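Long-range contacts in MDM10 isoform 1 (Saccharomyces cerevisiae, PDB 7BTX), which forms part of the ERMES complex tethering the endoplasmic reticulum to mitochondria and takes part in late assembly steps of the TOM complex of the outer membrane: residues T28-D36 / N289-D297; P246-Y254 / T266-L274. All coordinates share one frame; numbering follows the deposited sequence.

Interaction 1: T28-D36 / N289-D297; sequences TATSRTLLD and NSTFCAKYD
L34 and L35, beside the short helix 30-33, lie against C293 of strand 292-297, and apolar packing makes up most of the contact. CD1 of L34 rests 3.6 Å from CB of C293 and also meets CG2 of T291 at 3.8 Å, the side chains of L34 and T291 crossing at about a right angle. L35 meets the sulfur through CD2, 3.9 Å from SG of C293, and turns CD1 to K295. With SG anti to the backbone N (chi1 179°), the thiol points at the helical segment, where it also meets CA of S31 at 4.0 Å. A second apolar patch forms along the aliphatic part of K295, where CD1 of L35 sits 3.7 Å from CB and OG of S31 touches CD at 4.0 Å.

The polar contribution is slight: NZ of K295 stays 4.6 Å from OD2 of D36, opposite charges near each other without forming a salt bridge. No hydrogen bond joins the two segments; the strand bonds instead to its neighbours in the barrel wall, as C293 does with G310 and A294 with Y282, while K417 and K428 take the carbonyls of T33 and L35. Between these two segments the contact is thus mainly apolar and without hydrogen bonds, and a polar hold on 28-36 comes from those two lysines of other wall strands.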
# COMPACT_ATOMS: atom_id res chain seq x y z
N THR D 28 -29.27 28.16 4.79
CA THR D 28 -29.14 27.52 3.49
C THR D 28 -28.94 26.04 3.76
O THR D 28 -27.81 25.56 3.78
CB THR D 28 -27.97 28.08 2.70
OG1 THR D 28 -26.78 28.01 3.51
CG2 THR D 28 -28.21 29.53 2.33
N ALA D 29 -30.03 25.32 4.00
CA ALA D 29 -29.89 23.89 4.26
C ALA D 29 -30.52 23.13 3.11
O ALA D 29 -30.03 22.06 2.72
CB ALA D 29 -30.55 23.51 5.58
N THR D 30 -31.60 23.67 2.56
CA THR D 30 -32.23 23.06 1.41
C THR D 30 -31.41 23.29 0.14
O THR D 30 -31.48 22.49 -0.79
CB THR D 30 -33.65 23.61 1.27
OG1 THR D 30 -34.27 23.63 2.56
CG2 THR D 30 -34.49 22.71 0.40
N SER D 31 -30.61 24.34 0.11
CA SER D 31 -29.67 24.58 -0.98
C SER D 31 -28.37 23.81 -0.83
O SER D 31 -27.50 23.94 -1.70
CB SER D 31 -29.35 26.07 -1.08
OG SER D 31 -28.13 26.28 -1.76
N ARG D 32 -28.19 23.06 0.25
CA ARG D 32 -27.03 22.18 0.38
C ARG D 32 -27.41 20.72 0.30
O ARG D 32 -26.56 19.89 -0.06
CB ARG D 32 -26.31 22.44 1.71
CG ARG D 32 -25.79 23.85 1.86
CD ARG D 32 -24.82 23.96 3.02
NE ARG D 32 -25.28 23.24 4.21
CZ ARG D 32 -25.75 23.83 5.30
NH1 ARG D 32 -25.83 25.15 5.36
NH2 ARG D 32 -26.15 23.10 6.33
N THR D 33 -28.66 20.38 0.60
CA THR D 33 -29.17 19.04 0.45
C THR D 33 -29.51 18.75 -1.00
O THR D 33 -29.29 17.63 -1.49
CB THR D 33 -30.40 18.87 1.35
OG1 THR D 33 -30.01 19.04 2.72
CG2 THR D 33 -31.05 17.51 1.20
N LEU D 34 -29.98 19.76 -1.73
CA LEU D 34 -30.41 19.56 -3.10
C LEU D 34 -29.31 19.79 -4.12
O LEU D 34 -29.44 19.32 -5.26
CB LEU D 34 -31.60 20.47 -3.41
CG LEU D 34 -32.86 20.00 -2.70
CD1 LEU D 34 -34.03 20.93 -2.84
CD2 LEU D 34 -33.22 18.71 -3.31
N LEU D 35 -28.23 20.46 -3.76
CA LEU D 35 -27.21 20.83 -4.73
C LEU D 35 -25.87 20.17 -4.45
O LEU D 35 -25.25 19.63 -5.37
CB LEU D 35 -27.01 22.34 -4.76
CG LEU D 35 -28.23 23.25 -4.91
CD1 LEU D 35 -27.75 24.66 -4.96
CD2 LEU D 35 -29.04 22.93 -6.11
N ASP D 36 -25.40 20.22 -3.21
CA ASP D 36 -24.01 19.91 -2.88
C ASP D 36 -23.84 18.52 -2.28
O ASP D 36 -22.98 18.33 -1.41
CB ASP D 36 -23.46 20.97 -1.93
CG ASP D 36 -23.58 22.36 -2.49
OD1 ASP D 36 -23.51 22.52 -3.72
OD2 ASP D 36 -23.74 23.31 -1.69
N ASN D 289 -43.92 14.57 -3.43
CA ASN D 289 -42.64 13.97 -3.08
C ASN D 289 -41.46 14.65 -3.76
O ASN D 289 -40.37 14.72 -3.18
CB ASN D 289 -42.64 12.48 -3.41
CG ASN D 289 -43.27 12.18 -4.75
OD1 ASN D 289 -43.59 13.09 -5.51
ND2 ASN D 289 -43.45 10.90 -5.05
N SER D 290 -41.64 15.15 -4.98
CA SER D 290 -40.57 15.83 -5.69
C SER D 290 -40.30 17.20 -5.09
O SER D 290 -41.19 17.83 -4.51
CB SER D 290 -40.93 15.97 -7.17
OG SER D 290 -39.93 16.69 -7.87
N THR D 291 -39.06 17.67 -5.22
CA THR D 291 -38.59 18.94 -4.71
C THR D 291 -37.76 19.60 -5.82
O THR D 291 -37.49 18.96 -6.85
CB THR D 291 -37.84 18.69 -3.40
OG1 THR D 291 -38.57 17.76 -2.61
CG2 THR D 291 -37.73 19.95 -2.54
N PHE D 292 -37.37 20.87 -5.64
CA PHE D 292 -36.63 21.60 -6.66
C PHE D 292 -35.83 22.74 -6.03
O PHE D 292 -36.25 23.29 -5.02
CB PHE D 292 -37.60 22.13 -7.72
CG PHE D 292 -36.94 22.97 -8.77
CD1 PHE D 292 -36.08 22.40 -9.69
CD2 PHE D 292 -37.19 24.33 -8.85
CE1 PHE D 292 -35.47 23.17 -10.66
CE2 PHE D 292 -36.59 25.10 -9.82
CZ PHE D 292 -35.73 24.52 -10.72
N CYS D 293 -34.68 23.09 -6.62
CA CYS D 293 -33.84 24.16 -6.08
C CYS D 293 -33.02 24.75 -7.22
O CYS D 293 -32.23 24.06 -7.85
CB CYS D 293 -32.93 23.65 -4.97
SG CYS D 293 -31.82 24.89 -4.28
N ALA D 294 -33.21 26.05 -7.47
CA ALA D 294 -32.49 26.74 -8.54
C ALA D 294 -31.68 27.89 -7.96
O ALA D 294 -32.14 29.03 -7.84
CB ALA D 294 -33.46 27.22 -9.60
N LYS D 295 -30.43 27.60 -7.61
CA LYS D 295 -29.56 28.63 -7.08
C LYS D 295 -28.92 29.43 -8.20
O LYS D 295 -28.27 28.86 -9.08
CB LYS D 295 -28.47 28.02 -6.21
CG LYS D 295 -27.37 28.99 -5.84
CD LYS D 295 -26.53 28.48 -4.70
CE LYS D 295 -25.46 27.54 -5.20
NZ LYS D 295 -24.56 27.10 -4.10
N TYR D 296 -29.09 30.74 -8.18
CA TYR D 296 -28.38 31.65 -9.07
C TYR D 296 -27.31 32.36 -8.27
O TYR D 296 -27.61 33.18 -7.40
CB TYR D 296 -29.32 32.67 -9.72
CG TYR D 296 -28.56 33.74 -10.46
CD1 TYR D 296 -27.83 33.43 -11.60
CD2 TYR D 296 -28.56 35.06 -10.02
CE1 TYR D 296 -27.14 34.40 -12.29
CE2 TYR D 296 -27.87 36.04 -10.70
CZ TYR D 296 -27.16 35.70 -11.83
OH TYR D 296 -26.46 36.67 -12.52
N ASP D 297 -26.05 32.05 -8.56
CA ASP D 297 -24.94 32.65 -7.85
C ASP D 297 -24.44 33.86 -8.62
O ASP D 297 -24.82 34.09 -9.77
CB ASP D 297 -23.84 31.61 -7.65
CG ASP D 297 -22.96 31.93 -6.48
OD1 ASP D 297 -23.15 31.31 -5.42
OD2 ASP D 297 -22.06 32.78 -6.63

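Interaction 2: P246-Y254 / T266-L274; sequences PGCSTTLRY and TLTLSWNPL
T251 and T268 bring their methyl groups together across the hairpin of strands 245-258 and 263-269, CG2 to CG2 at 3.7 Å, the side chains meeting at a slant. While the T251 methyl goes to T268, its OG1 is hydrogen-bonded to OH of Y24, which also bonds to OG of S249. In T268 the methyl is anti to the backbone N (chi1 -49° for OG1), which aims it at T251 and places OG1 beside CB of R253, 4.0 Å away. An alanine in place of T268 would lose both branches, and is likely to leave the T251 methyl without its mate and the flank of R253 less covered.

L252 and L269 share the other face, meeting through their CB atoms at 4.0 Å. Farther along, W271 meets T250 through its CB, CB to CB at 4.2 Å, and the indole swings off from the partner strand, with T250 CB near its plane at the edge. Beyond it, CB of C248 packs on CG of P273 at 4.0 Å, and CG of P246 meets CD2 of L274 at 3.7 Å, these two side chains crossing at about a right angle.

The axes of strands 246-254 and 266-269 run antiparallel, at 164°, but the bond from L252 N to L269 O is weak, bent to 118° at the hydrogen. The cross-strand side-chain contacts are thus small and mainly apolar, while the hydroxyls of S249 and T251 share a polar partner in Y24, outside the hairpin.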
# COMPACT_ATOMS: atom_id res chain seq x y z
N PRO D 246 -10.78 38.88 9.28
CA PRO D 246 -12.19 38.83 9.69
C PRO D 246 -13.02 38.11 8.64
O PRO D 246 -12.57 37.87 7.52
CB PRO D 246 -12.57 40.31 9.79
CG PRO D 246 -11.73 40.96 8.76
CD PRO D 246 -10.46 40.15 8.60
N GLY D 247 -14.24 37.73 9.03
CA GLY D 247 -15.24 37.27 8.10
C GLY D 247 -16.60 37.85 8.43
O GLY D 247 -16.85 38.35 9.52
N CYS D 248 -17.50 37.77 7.45
CA CYS D 248 -18.86 38.23 7.64
C CYS D 248 -19.78 37.55 6.64
O CYS D 248 -19.31 36.95 5.67
CB CYS D 248 -18.96 39.75 7.49
SG CYS D 248 -20.58 40.43 7.88
N SER D 249 -21.08 37.64 6.88
CA SER D 249 -22.10 37.14 5.97
C SER D 249 -23.40 37.81 6.35
O SER D 249 -23.50 38.46 7.40
CB SER D 249 -22.23 35.62 6.01
OG SER D 249 -23.25 35.18 5.14
N THR D 250 -24.40 37.67 5.49
CA THR D 250 -25.75 38.18 5.73
C THR D 250 -26.71 37.40 4.84
O THR D 250 -26.51 37.34 3.63
CB THR D 250 -25.86 39.68 5.42
OG1 THR D 250 -24.99 40.42 6.29
CG2 THR D 250 -27.28 40.15 5.62
N THR D 251 -27.73 36.79 5.42
CA THR D 251 -28.61 35.93 4.66
C THR D 251 -30.06 36.31 4.97
O THR D 251 -30.37 36.83 6.04
CB THR D 251 -28.28 34.47 4.98
OG1 THR D 251 -26.86 34.31 5.02
CG2 THR D 251 -28.81 33.55 3.91
N LEU D 252 -30.96 36.09 4.01
CA LEU D 252 -32.30 36.65 4.06
C LEU D 252 -33.37 35.64 3.64
O LEU D 252 -34.12 35.91 2.70
CB LEU D 252 -32.36 37.91 3.20
CG LEU D 252 -33.45 38.98 3.38
CD1 LEU D 252 -33.71 39.24 4.83
CD2 LEU D 252 -33.05 40.25 2.67
N ARG D 253 -33.41 34.46 4.26
CA ARG D 253 -34.37 33.44 3.84
C ARG D 253 -35.81 33.88 4.10
O ARG D 253 -36.07 34.76 4.93
CB ARG D 253 -34.12 32.10 4.54
CG ARG D 253 -34.47 32.09 6.01
CD ARG D 253 -34.27 30.72 6.63
NE ARG D 253 -35.22 29.74 6.13
CZ ARG D 253 -36.43 29.55 6.64
NH1 ARG D 253 -36.84 30.28 7.66
NH2 ARG D 253 -37.24 28.63 6.12
N TYR D 254 -36.74 33.29 3.36
CA TYR D 254 -38.14 33.72 3.38
C TYR D 254 -39.01 32.52 3.03
O TYR D 254 -39.20 32.19 1.86
CB TYR D 254 -38.34 34.87 2.40
CG TYR D 254 -39.78 35.25 2.15
CD1 TYR D 254 -40.59 35.69 3.19
CD2 TYR D 254 -40.32 35.21 0.88
CE1 TYR D 254 -41.91 36.05 2.96
CE2 TYR D 254 -41.63 35.58 0.64
CZ TYR D 254 -42.42 36.00 1.69
OH TYR D 254 -43.72 36.36 1.45
N THR D 266 -38.83 28.81 -0.67
CA THR D 266 -37.76 29.34 0.16
C THR D 266 -36.82 30.19 -0.67
O THR D 266 -35.90 29.66 -1.31
CB THR D 266 -36.99 28.22 0.86
OG1 THR D 266 -37.90 27.35 1.55
CG2 THR D 266 -36.01 28.79 1.87
N LEU D 267 -37.04 31.50 -0.69
CA LEU D 267 -36.12 32.39 -1.38
C LEU D 267 -35.06 32.88 -0.40
O LEU D 267 -35.37 33.28 0.72
CB LEU D 267 -36.87 33.58 -1.98
CG LEU D 267 -37.68 33.35 -3.26
CD1 LEU D 267 -39.08 32.83 -2.97
CD2 LEU D 267 -37.75 34.63 -4.07
N THR D 268 -33.79 32.83 -0.82
CA THR D 268 -32.68 33.00 0.11
C THR D 268 -31.60 33.90 -0.49
O THR D 268 -30.69 33.46 -1.18
CB THR D 268 -32.10 31.64 0.49
OG1 THR D 268 -33.16 30.75 0.88
CG2 THR D 268 -31.15 31.78 1.65
N LEU D 269 -31.67 35.19 -0.19
CA LEU D 269 -30.65 36.14 -0.61
C LEU D 269 -29.46 36.11 0.35
O LEU D 269 -29.59 36.52 1.50
CB LEU D 269 -31.21 37.57 -0.66
CG LEU D 269 -31.92 38.14 -1.89
CD1 LEU D 269 -30.97 38.17 -3.07
CD2 LEU D 269 -33.21 37.40 -2.23
N SER D 270 -28.31 35.66 -0.11
CA SER D 270 -27.12 35.69 0.72
C SER D 270 -26.24 36.87 0.34
O SER D 270 -26.54 37.64 -0.57
CB SER D 270 -26.35 34.37 0.61
OG SER D 270 -25.00 34.55 0.98
N TRP D 271 -25.12 37.02 1.05
CA TRP D 271 -24.18 38.11 0.85
C TRP D 271 -22.87 37.73 1.54
O TRP D 271 -22.84 36.84 2.39
CB TRP D 271 -24.71 39.43 1.40
CG TRP D 271 -24.06 40.65 0.82
CD1 TRP D 271 -23.38 40.74 -0.36
CD2 TRP D 271 -24.02 41.96 1.40
NE1 TRP D 271 -22.92 42.01 -0.55
CE2 TRP D 271 -23.30 42.78 0.51
CE3 TRP D 271 -24.52 42.51 2.58
CZ2 TRP D 271 -23.07 44.13 0.77
CZ3 TRP D 271 -24.30 43.85 2.83
CH2 TRP D 271 -23.58 44.65 1.93
N ASN D 272 -21.80 38.42 1.16
CA ASN D 272 -20.48 38.26 1.74
C ASN D 272 -19.68 39.51 1.43
O ASN D 272 -18.99 39.56 0.40
CB ASN D 272 -19.78 37.02 1.17
CG ASN D 272 -18.66 36.52 2.06
OD1 ASN D 272 -17.89 37.30 2.62
ND2 ASN D 272 -18.57 35.20 2.20
N PRO D 273 -19.73 40.54 2.29
CA PRO D 273 -19.25 41.87 1.90
C PRO D 273 -17.74 41.98 1.73
O PRO D 273 -17.27 42.85 0.99
CB PRO D 273 -19.74 42.76 3.04
CG PRO D 273 -19.80 41.86 4.20
CD PRO D 273 -20.23 40.52 3.67
N LEU D 274 -16.98 41.12 2.40
CA LEU D 274 -15.53 41.14 2.25
C LEU D 274 -15.10 40.52 0.92
O LEU D 274 -14.00 40.80 0.43
CB LEU D 274 -14.84 40.43 3.41
CG LEU D 274 -14.53 41.24 4.66
CD1 LEU D 274 -15.76 41.51 5.52
CD2 LEU D 274 -13.45 40.56 5.47

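From the N terminus, after helix 5-16 the chain supplies 28-36, which lies inside the barrel. It then builds many of the wall strands before 289-297 returns to meet it, so interaction 1 closes a loop of about 250 residues. Interaction 2 is nested within that loop and is local, closing a turn with 11 residues between its segments and joining neighbouring strands of one beta hairpin. The centres of the two contacts are about 16 Å apart, and both reach the same antiparallel sheet. They touch where CG2 of T28 packs 3.8 Å from CG2 of T268. Interaction 1 ties the N-terminal segment to the wall, whereas interaction 2 joins strands within it.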